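Local coordinates for possible membrane-associated serine protease (Mycobacterium tuberculosis, PDB 3K6Y), which is the protease domain of a membrane serine protease that probably cleaves proteins and protects the bacterium from acid and oxidative stress, at residues V64-H75 / D104-P115. Residues are numbered along the deposited sequence; the frame is centred on the assembly and turned at random.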
loop_
_atom_site.group_PDB
_atom_site.type_symbol
_atom_site.label_atom_id
_atom_site.label_comp_id
_atom_site.label_asym_id
_atom_site.label_seq_id
_atom_site.Cartn_x
_atom_site.Cartn_y
_atom_site.Cartn_z
ATOM N N VAL A 64 15.199 -18.307 0.170
ATOM C CA VAL A 64 14.323 -19.204 0.905
ATOM C C VAL A 64 14.620 -19.099 2.402
ATOM O O VAL A 64 15.760 -19.291 2.843
ATOM C CB VAL A 64 14.482 -20.644 0.416
ATOM C CG1 VAL A 64 13.497 -21.547 1.132
ATOM C CG2 VAL A 64 14.278 -20.730 -1.089
ATOM N N ILE A 65 13.583 -18.787 3.183
ATOM C CA ILE A 65 13.732 -18.680 4.643
ATOM C C ILE A 65 13.134 -19.861 5.405
ATOM O O ILE A 65 13.453 -20.065 6.573
ATOM C CB ILE A 65 13.138 -17.361 5.173
ATOM C CG1 ILE A 65 11.700 -17.125 4.671
ATOM C CG2 ILE A 65 14.074 -16.204 4.831
ATOM C CD1 ILE A 65 10.946 -16.026 5.406
ATOM N N SER A 66 12.266 -20.616 4.750
ATOM C CA SER A 66 11.635 -21.796 5.344
ATOM C C SER A 66 11.009 -22.492 4.120
ATOM O O SER A 66 10.797 -21.857 3.091
ATOM C CB SER A 66 10.591 -21.352 6.361
ATOM O OG SER A 66 10.153 -22.428 7.179
ATOM N N PRO A 67 10.690 -23.797 4.202
ATOM C CA PRO A 67 10.090 -24.399 2.992
ATOM C C PRO A 67 8.902 -23.595 2.433
ATOM O O PRO A 67 8.023 -23.166 3.205
ATOM C CB PRO A 67 9.685 -25.801 3.473
ATOM C CG PRO A 67 10.761 -26.100 4.526
ATOM C CD PRO A 67 10.948 -24.786 5.268
ATOM N N ASP A 68 8.915 -23.345 1.126
ATOM C CA ASP A 68 7.810 -22.630 0.488
ATOM C C ASP A 68 7.636 -21.194 0.975
ATOM O O ASP A 68 6.556 -20.610 0.797
ATOM C CB ASP A 68 6.506 -23.411 0.558
ATOM C CG ASP A 68 6.548 -24.703 -0.219
ATOM O OD1 ASP A 68 7.569 -25.024 -0.846
ATOM O OD2 ASP A 68 5.493 -25.370 -0.226
ATOM N N ARG A 69 8.703 -20.594 1.520
ATOM C CA ARG A 69 8.660 -19.197 1.975
ATOM C C ARG A 69 9.924 -18.479 1.547
ATOM O O ARG A 69 11.035 -18.951 1.788
ATOM C CB ARG A 69 8.520 -19.108 3.504
ATOM C CG ARG A 69 7.189 -19.589 4.078
ATOM C CD ARG A 69 6.098 -18.595 3.711
ATOM N NE ARG A 69 4.774 -18.890 4.261
ATOM C CZ ARG A 69 3.891 -19.698 3.688
ATOM N NH1 ARG A 69 4.231 -20.401 2.606
ATOM N NH2 ARG A 69 2.686 -19.820 4.226
ATOM N N VAL A 70 9.736 -17.332 0.891
ATOM C CA VAL A 70 10.834 -16.545 0.352
ATOM C C VAL A 70 10.785 -15.130 0.952
ATOM O O VAL A 70 9.709 -14.515 1.016
ATOM C CB VAL A 70 10.724 -16.478 -1.177
ATOM C CG1 VAL A 70 11.628 -15.398 -1.774
ATOM C CG2 VAL A 70 11.096 -17.818 -1.766
ATOM N N MET A 71 11.937 -14.621 1.393
ATOM C CA MET A 71 12.027 -13.236 1.843
ATOM C C MET A 71 12.634 -12.386 0.708
ATOM O O MET A 71 13.563 -12.836 -0.004
ATOM C CB MET A 71 12.895 -13.120 3.111
ATOM C CG MET A 71 12.992 -11.675 3.595
ATOM S SD MET A 71 13.759 -11.539 5.233
ATOM C CE MET A 71 12.459 -12.129 6.324
ATOM N N THR A 72 12.131 -11.158 0.583
ATOM C CA THR A 72 12.689 -10.163 -0.322
ATOM C C THR A 72 12.417 -8.785 0.288
ATOM O O THR A 72 11.894 -8.701 1.403
ATOM C CB THR A 72 12.093 -10.301 -1.750
ATOM O OG1 THR A 72 12.779 -9.418 -2.653
ATOM C CG2 THR A 72 10.587 -10.014 -1.810
ATOM N N ASN A 73 12.796 -7.716 -0.406
ATOM C CA ASN A 73 12.393 -6.390 0.054
ATOM C C ASN A 73 10.979 -6.062 -0.380
ATOM O O ASN A 73 10.532 -6.524 -1.436
ATOM C CB ASN A 73 13.323 -5.304 -0.486
ATOM C CG ASN A 73 14.721 -5.346 0.122
ATOM O OD1 ASN A 73 15.704 -5.319 -0.608
ATOM N ND2 ASN A 73 14.811 -5.341 1.449
ATOM N N ALA A 74 10.299 -5.224 0.404
ATOM C CA ALA A 74 8.989 -4.753 -0.020
ATOM C C ALA A 74 9.088 -4.029 -1.364
ATOM O O ALA A 74 8.222 -4.187 -2.215
ATOM C CB ALA A 74 8.370 -3.858 1.036
ATOM N N HIS A 75 10.150 -3.248 -1.571
ATOM C CA HIS A 75 10.226 -2.463 -2.804
ATOM C C HIS A 75 10.451 -3.317 -4.042
ATOM O O HIS A 75 10.288 -2.837 -5.155
ATOM C CB HIS A 75 11.270 -1.346 -2.707
ATOM C CG HIS A 75 12.697 -1.818 -2.759
ATOM N ND1 HIS A 75 13.508 -1.886 -1.640
ATOM C CD2 HIS A 75 13.480 -2.180 -3.808
ATOM C CE1 HIS A 75 14.725 -2.267 -2.004
ATOM N NE2 HIS A 75 14.730 -2.462 -3.311
ATOM N N ASP A 104 10.865 -2.554 5.105
ATOM C CA ASP A 104 11.161 -2.860 3.691
ATOM C C ASP A 104 11.402 -4.355 3.486
ATOM O O ASP A 104 12.446 -4.749 2.960
ATOM C CB ASP A 104 12.283 -2.001 3.088
ATOM C CG ASP A 104 12.303 -2.039 1.568
ATOM O OD1 ASP A 104 13.233 -1.427 0.980
ATOM O OD2 ASP A 104 11.419 -2.667 0.942
ATOM N N VAL A 105 10.433 -5.172 3.909
ATOM C CA VAL A 105 10.539 -6.626 3.753
ATOM C C VAL A 105 9.198 -7.169 3.311
ATOM O O VAL A 105 8.160 -6.696 3.778
ATOM C CB VAL A 105 10.941 -7.310 5.077
ATOM C CG1 VAL A 105 10.877 -8.850 4.963
ATOM C CG2 VAL A 105 12.328 -6.888 5.483
ATOM N N ALA A 106 9.234 -8.144 2.408
ATOM C CA ALA A 106 8.050 -8.913 2.047
ATOM C C ALA A 106 8.368 -10.384 2.205
ATOM O O ALA A 106 9.516 -10.815 1.993
ATOM C CB ALA A 106 7.596 -8.610 0.600
ATOM N N ILE A 107 7.348 -11.162 2.565
ATOM C CA ILE A 107 7.474 -12.619 2.567
ATOM C C ILE A 107 6.478 -13.157 1.562
ATOM O O ILE A 107 5.301 -12.739 1.537
ATOM C CB ILE A 107 7.221 -13.230 3.974
ATOM C CG1 ILE A 107 8.294 -12.722 4.953
ATOM C CG2 ILE A 107 7.228 -14.772 3.903
ATOM C CD1 ILE A 107 8.096 -13.156 6.420
ATOM N N LEU A 108 6.987 -14.067 0.727
ATOM C CA LEU A 108 6.193 -14.706 -0.306
ATOM C C LEU A 108 5.927 -16.140 0.052
ATOM O O LEU A 108 6.839 -16.866 0.470
ATOM C CB LEU A 108 6.962 -14.681 -1.638
ATOM C CG LEU A 108 7.507 -13.325 -2.060
ATOM C CD1 LEU A 108 8.260 -13.458 -3.358
ATOM C CD2 LEU A 108 6.433 -12.268 -2.220
ATOM N N ALA A 109 4.674 -16.553 -0.156
ATOM C CA ALA A 109 4.312 -17.973 -0.105
ATOM C C ALA A 109 4.475 -18.554 -1.499
ATOM O O ALA A 109 3.917 -18.024 -2.475
ATOM C CB ALA A 109 2.872 -18.152 0.384
ATOM N N VAL A 110 5.259 -19.623 -1.612
ATOM C CA VAL A 110 5.643 -20.174 -2.922
ATOM C C VAL A 110 5.487 -21.688 -2.860
ATOM O O VAL A 110 6.420 -22.416 -2.520
ATOM C CB VAL A 110 7.096 -19.814 -3.283
ATOM C CG1 VAL A 110 7.383 -20.161 -4.747
ATOM C CG2 VAL A 110 7.373 -18.312 -3.027
ATOM N N PRO A 111 4.272 -22.174 -3.115
ATOM C CA PRO A 111 4.028 -23.617 -3.036
ATOM C C PRO A 111 4.947 -24.448 -3.907
ATOM O O PRO A 111 5.223 -24.085 -5.057
ATOM C CB PRO A 111 2.575 -23.755 -3.526
ATOM C CG PRO A 111 1.951 -22.458 -3.195
ATOM C CD PRO A 111 3.030 -21.424 -3.353
ATOM N N HIS A 112 5.417 -25.559 -3.329
ATOM C CA HIS A 112 6.208 -26.571 -4.041
ATOM C C HIS A 112 7.543 -26.045 -4.561
ATOM O O HIS A 112 8.072 -26.521 -5.569
ATOM C CB HIS A 112 5.376 -27.225 -5.153
ATOM C CG HIS A 112 4.025 -27.679 -4.694
ATOM N ND1 HIS A 112 2.851 -27.166 -5.201
ATOM C CD2 HIS A 112 3.668 -28.543 -3.716
ATOM C CE1 HIS A 112 1.825 -27.728 -4.583
ATOM N NE2 HIS A 112 2.295 -28.570 -3.678
ATOM N N LEU A 113 8.139 -25.106 -3.833
ATOM C CA LEU A 113 9.423 -24.537 -4.202
ATOM C C LEU A 113 10.523 -25.525 -3.764
ATOM O O LEU A 113 10.655 -25.810 -2.582
ATOM C CB LEU A 113 9.584 -23.201 -3.500
ATOM C CG LEU A 113 10.898 -22.477 -3.769
ATOM C CD1 LEU A 113 11.071 -22.168 -5.250
ATOM C CD2 LEU A 113 10.896 -21.229 -2.917
ATOM N N PRO A 114 11.313 -26.069 -4.709
ATOM C CA PRO A 114 12.269 -27.112 -4.292
ATOM C C PRO A 114 13.417 -26.775 -3.336
ATOM O O PRO A 114 13.720 -27.586 -2.485
ATOM C CB PRO A 114 12.812 -27.662 -5.628
ATOM C CG PRO A 114 11.738 -27.340 -6.607
ATOM C CD PRO A 114 11.238 -25.962 -6.175
ATOM N N PRO A 115 14.102 -25.628 -3.490
ATOM C CA PRO A 115 15.311 -25.468 -2.677
ATOM C C PRO A 115 15.095 -25.317 -1.177
ATOM O O PRO A 115 14.049 -24.836 -0.734
ATOM C CB PRO A 115 15.979 -24.225 -3.251
ATOM C CG PRO A 115 14.914 -23.506 -3.966
ATOM C CD PRO A 115 13.958 -24.541 -4.471
HETATM O O HOH W 1 11.179 -24.088 -0.500
HETATM O O HOH W 2 8.431 -27.479 -1.037
#
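Asp104 holds His75 by two bonds, each through a syn lone pair of its carboxylate: OD1 accepts from His75 ND1 at 2.7 Å, in the ring plane, and OD2 from His75 N at 2.9 Å. The in-plane bond sets the turn of the ring, whose NE2 is hydrogen-bonded to Ser183 OG. Asp104 O is met nearly end-on by Asn73 ND2 at 2.9 Å, an amide donating without adding charge, with a weak second bond from Ala74 N. His75, Asp104 and Ser183 are the predicted triad of a trypsin-like protease of family S1C, and the first two end and begin segments joined by antiparallel strands 69-72 and 105-109 of one six-stranded barrel. Val70 pairs with Leu108, and Thr72 with Ala106, through reciprocal backbone bonds, while Thr72 OG1 turns to Thr61 O. At the far end Asp68 grips the turn from Val110 to Leu113. Its CG lies anti to the carbonyl carbon (chi1 -65°), letting OD2 take His112 N at 3.1 Å and OD1 take Leu113 N at 3.0 Å, both from above the carboxylate plane. One water donates to OD1 and Leu113 O; another accepts from Asp68 N and donates to Leu113 O and Pro115 O. Asp68 O accepts twice, from Val110 N and Arg69 NH1, on opposite faces of its plane. The small methyl of Ala109 lies against one face of the Arg69 guanidinium, toward its rim, CB 3.4 Å from NH1, while Arg69 NE donates to Ile224 O. Branched Val70 packs CG2 at 3.6 Å against Leu113 CD2, which also meets Val64 tip to tip.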